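Local coordinates for putative LacI-family transcriptional regulator (Bacteroides fragilis, PDB 3GBV), which probably regulates transcription as a LacI-type DNA-binding protein, with a periplasmic-binding-protein-like domain that may bind a small effector between its two lobes, at residues 48-53 with 73-78; 138-143 with 172-177; 209-214 with 226-231. All blocks are in the same frame, centred on the assembly; numbering follows the deposited sequence.

Contact 1 (48-53 with 73-78). With EDO (1,2-ethanediol), chain C.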
# COMPACT_ATOMS: atom_id res chain seq x y z
N THR A 48 24.42 10.94 -12.19
CA THR A 48 24.57 12.00 -13.17
C THR A 48 23.20 12.21 -13.74
O THR A 48 22.45 11.25 -13.94
CB THR A 48 25.55 11.66 -14.32
OG1 THR A 48 24.95 10.73 -15.22
CG2 THR A 48 26.84 11.08 -13.78
N HIS A 49 22.85 13.46 -13.99
CA HIS A 49 21.55 13.80 -14.54
C HIS A 49 21.71 14.11 -16.01
O HIS A 49 22.76 14.58 -16.45
CB HIS A 49 20.99 14.99 -13.79
CG HIS A 49 20.89 14.77 -12.32
ND1 HIS A 49 19.94 13.95 -11.76
CD2 HIS A 49 21.68 15.19 -11.30
CE1 HIS A 49 20.14 13.87 -10.46
NE2 HIS A 49 21.19 14.62 -10.15
N TYR A 50 20.66 13.85 -16.77
CA TYR A 50 20.71 14.08 -18.20
C TYR A 50 19.52 14.85 -18.72
O TYR A 50 18.44 14.84 -18.12
CB TYR A 50 20.79 12.73 -18.93
CG TYR A 50 19.52 11.91 -18.87
CD1 TYR A 50 18.47 12.15 -19.76
CD2 TYR A 50 19.37 10.87 -17.95
CE1 TYR A 50 17.32 11.35 -19.76
CE2 TYR A 50 18.23 10.07 -17.94
CZ TYR A 50 17.21 10.31 -18.85
OH TYR A 50 16.09 9.49 -18.88
N ASP A 51 19.71 15.53 -19.85
CA ASP A 51 18.63 16.28 -20.48
C ASP A 51 17.91 15.19 -21.25
O ASP A 51 18.48 14.57 -22.14
CB ASP A 51 19.18 17.32 -21.45
CG ASP A 51 18.11 18.29 -21.92
OD1 ASP A 51 16.94 17.87 -22.03
OD2 ASP A 51 18.45 19.47 -22.20
N PRO A 52 16.64 14.93 -20.92
CA PRO A 52 15.88 13.88 -21.60
C PRO A 52 15.40 14.20 -23.01
O PRO A 52 15.08 13.29 -23.77
CB PRO A 52 14.68 13.65 -20.67
CG PRO A 52 15.06 14.35 -19.37
CD PRO A 52 15.84 15.53 -19.84
N TYR A 53 15.37 15.47 -23.38
CA TYR A 53 14.86 15.82 -24.70
C TYR A 53 15.87 16.41 -25.66
O TYR A 53 15.52 16.79 -26.78
CB TYR A 53 13.65 16.74 -24.52
CG TYR A 53 12.68 16.19 -23.49
CD1 TYR A 53 12.77 16.57 -22.15
CD2 TYR A 53 11.74 15.22 -23.83
CE1 TYR A 53 11.95 15.99 -21.18
CE2 TYR A 53 10.92 14.64 -22.87
CZ TYR A 53 11.03 15.03 -21.55
OH TYR A 53 10.22 14.44 -20.61
N VAL A 73 25.42 -0.17 -14.08
CA VAL A 73 24.61 1.00 -14.38
C VAL A 73 23.13 0.75 -14.11
O VAL A 73 22.62 -0.32 -14.41
CB VAL A 73 24.73 1.39 -15.86
CG1 VAL A 73 23.93 2.66 -16.12
CG2 VAL A 73 26.19 1.57 -16.25
N MSE A 74 22.46 1.74 -13.53
CA MSE A 74 21.02 1.67 -13.32
C MSE A 74 20.62 2.89 -14.14
O MSE A 74 21.33 3.91 -14.14
CB MSE A 74 20.64 1.80 -11.84
CG MSE A 74 21.02 3.11 -11.17
SE MSE A 74 19.46 4.31 -11.03
CE MSE A 74 19.73 5.50 -12.59
N PHE A 75 19.52 2.79 -14.88
CA PHE A 75 19.14 3.89 -15.75
C PHE A 75 17.63 4.01 -15.91
O PHE A 75 16.94 3.03 -16.15
CB PHE A 75 19.83 3.67 -17.10
CG PHE A 75 19.28 4.50 -18.24
CD1 PHE A 75 19.16 5.88 -18.13
CD2 PHE A 75 18.93 3.88 -19.44
CE1 PHE A 75 18.70 6.65 -19.21
CE2 PHE A 75 18.48 4.63 -20.52
CZ PHE A 75 18.36 6.02 -20.41
N ALA A 76 17.14 5.24 -15.77
CA ALA A 76 15.71 5.53 -15.92
C ALA A 76 15.53 6.17 -17.29
O ALA A 76 15.90 7.32 -17.49
CB ALA A 76 15.26 6.48 -14.84
N PRO A 77 14.95 5.42 -18.25
CA PRO A 77 14.70 5.90 -19.62
C PRO A 77 13.53 6.87 -19.74
O PRO A 77 12.51 6.70 -19.08
CB PRO A 77 14.42 4.61 -20.40
CG PRO A 77 14.90 3.49 -19.49
CD PRO A 77 14.60 4.00 -18.12
N THR A 78 13.67 7.88 -20.59
CA THR A 78 12.59 8.83 -20.81
C THR A 78 12.21 8.68 -22.28
O THR A 78 11.14 8.14 -22.60
CB THR A 78 13.04 10.29 -20.51
OG1 THR A 78 13.44 10.39 -19.13
CG2 THR A 78 11.91 11.27 -20.76
C1 EDO C . 16.88 8.69 -22.30
O1 EDO C . 15.79 7.82 -22.62
C2 EDO C . 16.78 9.96 -23.14
O2 EDO C . 15.53 10.62 -22.89
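Y50 reaches across to A76 and T78 with its hydroxyl, and this is the tight part of the contact. Y50 OH gives a hydrogen bond to A76 O at 2.6 Å. The donor lies in the carbonyl plane, and A76 O sits at the edge of the Y50 ring. Y50 OH also accepts from T78 OG1 at 2.8 Å. Two bonds of opposite sense therefore grip one buried hydroxyl. Y50 CG stands between its own backbone N and carbonyl carbon (chi1 70°), which sends the ring across to the 73-78 segment. Y50 CE2 meets the edge of the F75 ring at CE1, 3.7 Å away. The two ring planes are inclined at 57°. F58 of helix 55-66 meets the Y50 ring edge-to-face.

The other end is looser and more open to solvent. P52 and Y53 are partly exposed and meet T78 through its methyl group. P52 CB lies 3.7 Å from T78 CG2, and Y53 OH lies 3.6 Å from that same CG2. D51 OD1 accepts from Y53 N in an Asx turn. Y53 stacks on H145. A 1,2-ethanediol, probably from the crystallisation liquor, lies between the two parts, with C1 at the edge of the F75 ring. The diol O1 accepts from T78 N at 2.9 Å, and the diol O2 donates to P52 O at 2.8 Å.

The segments leave strands 43-50 and 72-75, which flank strand 9-16 in a parallel sheet. They meet at the strand C-terminal ends and in the loops beyond. The chemistry is a buried tyrosine hydroxyl satisfied both ways. Beside it, aromatic rings and backbone polar groups, V79 N among them, take up a small diol, consistent with a pocket, as in the ligand cleft of LacI relatives.

Contact 2 (138-143 with 172-177)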
# COMPACT_ATOMS: atom_id res chain seq x y z
N ILE A 138 -14.64 11.97 -19.27
CA ILE A 138 -13.55 12.09 -18.31
C ILE A 138 -12.39 12.59 -19.14
O ILE A 138 -12.44 12.56 -20.37
CB ILE A 138 -13.22 10.73 -17.63
CG1 ILE A 138 -12.86 9.67 -18.68
CG2 ILE A 138 -14.40 10.26 -16.81
CD1 ILE A 138 -11.40 9.67 -19.11
N VAL A 139 -11.34 13.07 -18.49
CA VAL A 139 -10.21 13.57 -19.25
C VAL A 139 -8.87 13.12 -18.73
O VAL A 139 -8.66 13.00 -17.52
CB VAL A 139 -10.23 15.12 -19.31
CG1 VAL A 139 -10.19 15.69 -17.90
CG2 VAL A 139 -9.04 15.62 -20.13
N ILE A 140 -7.97 12.85 -19.66
CA ILE A 140 -6.61 12.45 -19.34
C ILE A 140 -5.77 13.71 -19.47
O ILE A 140 -5.84 14.40 -20.50
CB ILE A 140 -6.05 11.43 -20.34
CG1 ILE A 140 -6.85 10.13 -20.27
CG2 ILE A 140 -4.57 11.20 -20.07
CD1 ILE A 140 -6.52 9.15 -21.37
N PHE A 141 -4.97 14.02 -18.45
CA PHE A 141 -4.10 15.18 -18.48
C PHE A 141 -2.67 14.74 -18.76
O PHE A 141 -2.15 13.82 -18.12
CB PHE A 141 -4.13 15.90 -17.13
CG PHE A 141 -5.43 16.58 -16.82
CD1 PHE A 141 -5.77 17.79 -17.43
CD2 PHE A 141 -6.33 16.00 -15.93
CE1 PHE A 141 -6.99 18.42 -17.15
CE2 PHE A 141 -7.55 16.62 -15.64
CZ PHE A 141 -7.88 17.83 -16.25
N ARG A 142 -2.03 15.40 -19.73
CA ARG A 142 -0.65 15.08 -20.08
C ARG A 142 0.16 16.35 -20.12
O ARG A 142 -0.38 17.46 -20.12
CB ARG A 142 -0.53 14.45 -21.46
CG ARG A 142 -1.31 13.19 -21.70
CD ARG A 142 -0.79 12.52 -22.96
NE ARG A 142 -1.72 11.53 -23.49
CZ ARG A 142 -2.67 11.80 -24.37
NH1 ARG A 142 -2.81 13.04 -24.84
NH2 ARG A 142 -3.50 10.85 -24.78
N LYS A 143 1.47 16.17 -20.15
CA LYS A 143 2.38 17.28 -20.26
C LYS A 143 3.55 16.84 -21.12
O LYS A 143 4.44 16.11 -20.67
CB LYS A 143 2.87 17.77 -18.91
CG LYS A 143 3.20 19.24 -19.00
CD LYS A 143 3.92 19.81 -17.80
CE LYS A 143 4.21 21.27 -18.08
NZ LYS A 143 4.63 22.02 -16.88
N CYS A 172 -18.38 6.08 -22.35
CA CYS A 172 -17.77 7.27 -21.79
C CYS A 172 -16.76 7.86 -22.76
O CYS A 172 -15.89 7.16 -23.27
CB CYS A 172 -17.08 6.94 -20.46
SG CYS A 172 -16.49 8.38 -19.55
N ASN A 173 -16.88 9.16 -23.01
CA ASN A 173 -15.99 9.87 -23.91
C ASN A 173 -14.69 10.18 -23.17
O ASN A 173 -14.72 10.65 -22.04
CB ASN A 173 -16.64 11.18 -24.35
CG ASN A 173 -15.85 11.90 -25.40
OD1 ASN A 173 -16.10 13.08 -25.69
ND2 ASN A 173 -14.89 11.21 -26.01
N ILE A 174 -13.56 9.92 -23.81
CA ILE A 174 -12.27 10.16 -23.20
C ILE A 174 -11.58 11.37 -23.82
O ILE A 174 -11.03 11.29 -24.91
CB ILE A 174 -11.36 8.92 -23.32
CG1 ILE A 174 -12.03 7.73 -22.62
CG2 ILE A 174 -9.97 9.20 -22.74
CD1 ILE A 174 -11.27 6.43 -22.74
N LEU A 175 -11.64 12.50 -23.12
CA LEU A 175 -11.03 13.74 -23.59
C LEU A 175 -9.54 13.75 -23.23
O LEU A 175 -9.08 12.99 -22.38
CB LEU A 175 -11.73 14.94 -22.94
CG LEU A 175 -13.24 15.10 -23.16
CD1 LEU A 175 -13.75 16.29 -22.35
CD2 LEU A 175 -13.54 15.31 -24.65
N GLU A 176 -8.80 14.62 -23.89
CA GLU A 176 -7.37 14.73 -23.65
C GLU A 176 -6.97 16.20 -23.63
O GLU A 176 -7.48 17.00 -24.40
CB GLU A 176 -6.60 14.02 -24.77
CG GLU A 176 -6.89 12.54 -24.89
CD GLU A 176 -6.42 11.97 -26.22
OE1 GLU A 176 -7.10 12.21 -27.23
OE2 GLU A 176 -5.37 11.28 -26.25
N LEU A 177 -6.07 16.55 -22.72
CA LEU A 177 -5.59 17.92 -22.63
C LEU A 177 -4.08 17.83 -22.52
O LEU A 177 -3.55 17.28 -21.55
CB LEU A 177 -6.15 18.64 -21.41
CG LEU A 177 -5.55 20.04 -21.24
CD1 LEU A 177 -5.96 20.92 -22.41
CD2 LEU A 177 -6.03 20.65 -19.94
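I138 and I174 lie side by side and point the same way, on neighbouring parallel strands of a beta-alpha-beta crossover. The unit runs from strand 137-144 through helix 152-168 to strand 173-180, an outermost strand of its sheet within the chain. The short strands lie 28° from parallel. Their backbones exchange five hydrogen bonds, the first from I138 N to N173 O and the last from R142 N to L177 O.

The side chains alternate between the two faces. On one face, I138 CD1 rests 3.9 Å from I174 CG2. I140 crosses I174 at a slant and brings its CD1 to 3.7 Å from I174 CG2. I138 CG2 also lies 3.9 Å from C172 SG. Helix 152-168 covers this face through M165 and R162. On the other face, V139 and L175 meet at their CB atoms. Helix 187-197 packs there through L191 and F194.

On the face of I138, I140 and I174, R142 also crosses E176. R142 CG is anti to the carbonyl carbon (chi1 -57°), and the extended chain beyond it carries the guanidinium over to the carboxylate. The two flat groups are turned 74° apart, and E176 OE2 stands at the guanidinium edge. The salt bridge is modelled at 2.4 Å between R142 NH2 and E176 OE2, too short to take literally. Both ends have second partners: E158 for R142 and R162 for E176. On the face of V139 and L175, L177 CD2 meets the F141 ring at its edge, in plane, 3.7 Å from F141 CE1.

Contact 3 (209-214 with 226-231); sequences SKVYII and FSLIGY
V211 places CG1 between its backbone N and carbonyl carbon (chi1 68°). This turns CG2 opposite the N and directs it at L228 and G230. I214 uses its own CG2 in the same way: with CG1 beside the backbone N (chi1 -51°), CG2 is left to face the end of L228.

L228 is the shared partner. L228 CB lies 3.9 Å from V211 CG2, and the two side chains slide past each other in opposite directions. I214 meets it at about a right angle. I214 CG2 comes to 3.5 Å from L228 CD1 and 3.7 Å from L228 CD2, so the methyl faces both branches of the leucine. The closer of these approaches is tight for two carbons. G230 has no side chain, and V211 CG2 comes to 3.8 Å from G230 CA. Further along, S209 CA lies 3.6 Å from Y231 O. The two segments share no hydrogen bond, and the join is almost wholly apolar packing.

The chain entering the helix is held by backbone and side-chain bonds: I213 N to K210 O, and N237 ND2 to S209 O. Y231 sends its hydroxyl to S120 in helix 117-131.

The contact belongs to the beta-alpha-beta unit of strand 203-206, helix 212-220 and strand 227-231. It sets the start of that helix against the strand that follows it. V211 also touches L249 of strand 246-251. On the far side of strand 227-231, I229 packs on M127 and L128 of helix 117-131.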
# COMPACT_ATOMS: atom_id res chain seq x y z
N SER A 209 3.87 12.23 -12.92
CA SER A 209 3.80 12.45 -11.48
C SER A 209 3.60 13.89 -11.03
O SER A 209 3.79 14.20 -9.85
CB SER A 209 5.07 11.88 -10.82
OG SER A 209 6.23 12.44 -11.40
N LYS A 210 3.21 14.75 -11.95
CA LYS A 210 3.01 16.17 -11.67
C LYS A 210 1.52 16.54 -11.63
O LYS A 210 1.12 17.57 -12.18
CB LYS A 210 3.69 17.02 -12.75
CG LYS A 210 5.06 16.51 -13.19
CD LYS A 210 6.15 16.86 -12.20
CE LYS A 210 6.72 18.25 -12.48
NZ LYS A 210 7.43 18.33 -13.79
N VAL A 211 0.71 15.70 -10.99
CA VAL A 211 -0.72 15.96 -10.92
C VAL A 211 -1.01 17.26 -10.15
O VAL A 211 -2.07 17.86 -10.32
CB VAL A 211 -1.47 14.77 -10.23
CG1 VAL A 211 -1.09 14.70 -8.76
CG2 VAL A 211 -2.97 14.93 -10.39
N TYR A 212 -0.06 17.69 -9.33
CA TYR A 212 -0.22 18.91 -8.54
C TYR A 212 -0.44 20.14 -9.42
O TYR A 212 -1.03 21.13 -8.98
CB TYR A 212 1.00 19.12 -7.64
CG TYR A 212 2.29 19.40 -8.38
CD1 TYR A 212 2.55 20.66 -8.92
CD2 TYR A 212 3.25 18.41 -8.54
CE1 TYR A 212 3.72 20.92 -9.61
CE2 TYR A 212 4.45 18.66 -9.23
CZ TYR A 212 4.67 19.93 -9.76
OH TYR A 212 5.83 20.20 -10.44
N ILE A 213 0.03 20.08 -10.67
CA ILE A 213 -0.13 21.20 -11.60
C ILE A 213 -1.62 21.43 -11.80
O ILE A 213 -2.09 22.57 -11.82
CB ILE A 213 0.53 20.89 -12.97
CG1 ILE A 213 2.05 20.83 -12.82
CG2 ILE A 213 0.16 21.96 -13.98
CD1 ILE A 213 2.75 20.29 -14.03
N ILE A 214 -2.36 20.34 -11.96
CA ILE A 214 -3.80 20.42 -12.16
C ILE A 214 -4.48 20.67 -10.83
O ILE A 214 -5.46 21.42 -10.74
CB ILE A 214 -4.36 19.10 -12.73
CG1 ILE A 214 -3.56 18.66 -13.96
CG2 ILE A 214 -5.84 19.28 -13.06
CD1 ILE A 214 -3.75 19.54 -15.17
N PHE A 226 -14.51 19.23 -9.40
CA PHE A 226 -13.65 18.40 -10.24
C PHE A 226 -12.62 17.71 -9.35
O PHE A 226 -12.03 18.35 -8.47
CB PHE A 226 -12.92 19.27 -11.26
CG PHE A 226 -12.31 18.50 -12.40
CD1 PHE A 226 -13.02 18.27 -13.56
CD2 PHE A 226 -11.01 18.01 -12.30
CE1 PHE A 226 -12.46 17.56 -14.63
CE2 PHE A 226 -10.43 17.29 -13.37
CZ PHE A 226 -11.16 17.07 -14.52
N SER A 227 -12.41 16.41 -9.57
CA SER A 227 -11.45 15.64 -8.79
C SER A 227 -10.46 14.87 -9.68
O SER A 227 -10.84 14.30 -10.71
CB SER A 227 -12.18 14.66 -7.87
OG SER A 227 -12.92 13.72 -8.62
N LEU A 228 -9.19 14.86 -9.27
CA LEU A 228 -8.15 14.17 -10.01
C LEU A 228 -7.71 12.86 -9.37
O LEU A 228 -7.93 12.61 -8.18
CB LEU A 228 -6.87 15.01 -10.12
CG LEU A 228 -6.63 16.32 -10.88
CD1 LEU A 228 -7.46 16.35 -12.15
CD2 LEU A 228 -6.95 17.48 -9.98
N ILE A 229 -7.06 12.05 -10.19
CA ILE A 229 -6.44 10.81 -9.76
C ILE A 229 -5.03 11.04 -10.29
O ILE A 229 -4.85 11.37 -11.46
CB ILE A 229 -7.05 9.56 -10.40
CG1 ILE A 229 -8.35 9.21 -9.67
CG2 ILE A 229 -6.06 8.38 -10.31
CD1 ILE A 229 -8.89 7.84 -10.03
N GLY A 230 -4.04 10.91 -9.43
CA GLY A 230 -2.68 11.13 -9.87
C GLY A 230 -1.72 10.06 -9.42
O GLY A 230 -2.12 9.08 -8.80
N TYR A 231 -0.45 10.26 -9.74
CA TYR A 231 0.59 9.32 -9.38
C TYR A 231 1.69 9.92 -8.51
O TYR A 231 2.02 11.10 -8.61
CB TYR A 231 1.23 8.75 -10.65
CG TYR A 231 0.48 7.59 -11.27
CD1 TYR A 231 0.95 6.28 -11.13
CD2 TYR A 231 -0.67 7.80 -12.01
CE1 TYR A 231 0.28 5.22 -11.73
CE2 TYR A 231 -1.34 6.75 -12.61
CZ TYR A 231 -0.87 5.46 -12.48
OH TYR A 231 -1.54 4.44 -13.12

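From the N terminus, contact 1 comes first, closing a loop over helix 55-66 within the sheet of strand 9-16. After two more strands and helix 117-131 the chain enters the other sheet, where contact 2 closes a loop over helix 152-168 and contact 3 one over the rest of helix 212-220. The three follow in series; none nests or crosses. Contacts 2 and 3 have centres about 12 Å apart. They meet where F141 packs on I214, L228 and F226, and V139 on F226, in the core on one side of the second sheet. Contact 1 lies across the chain's centre, about 28 Å from contact 2 and 24 Å from contact 3, centre to centre.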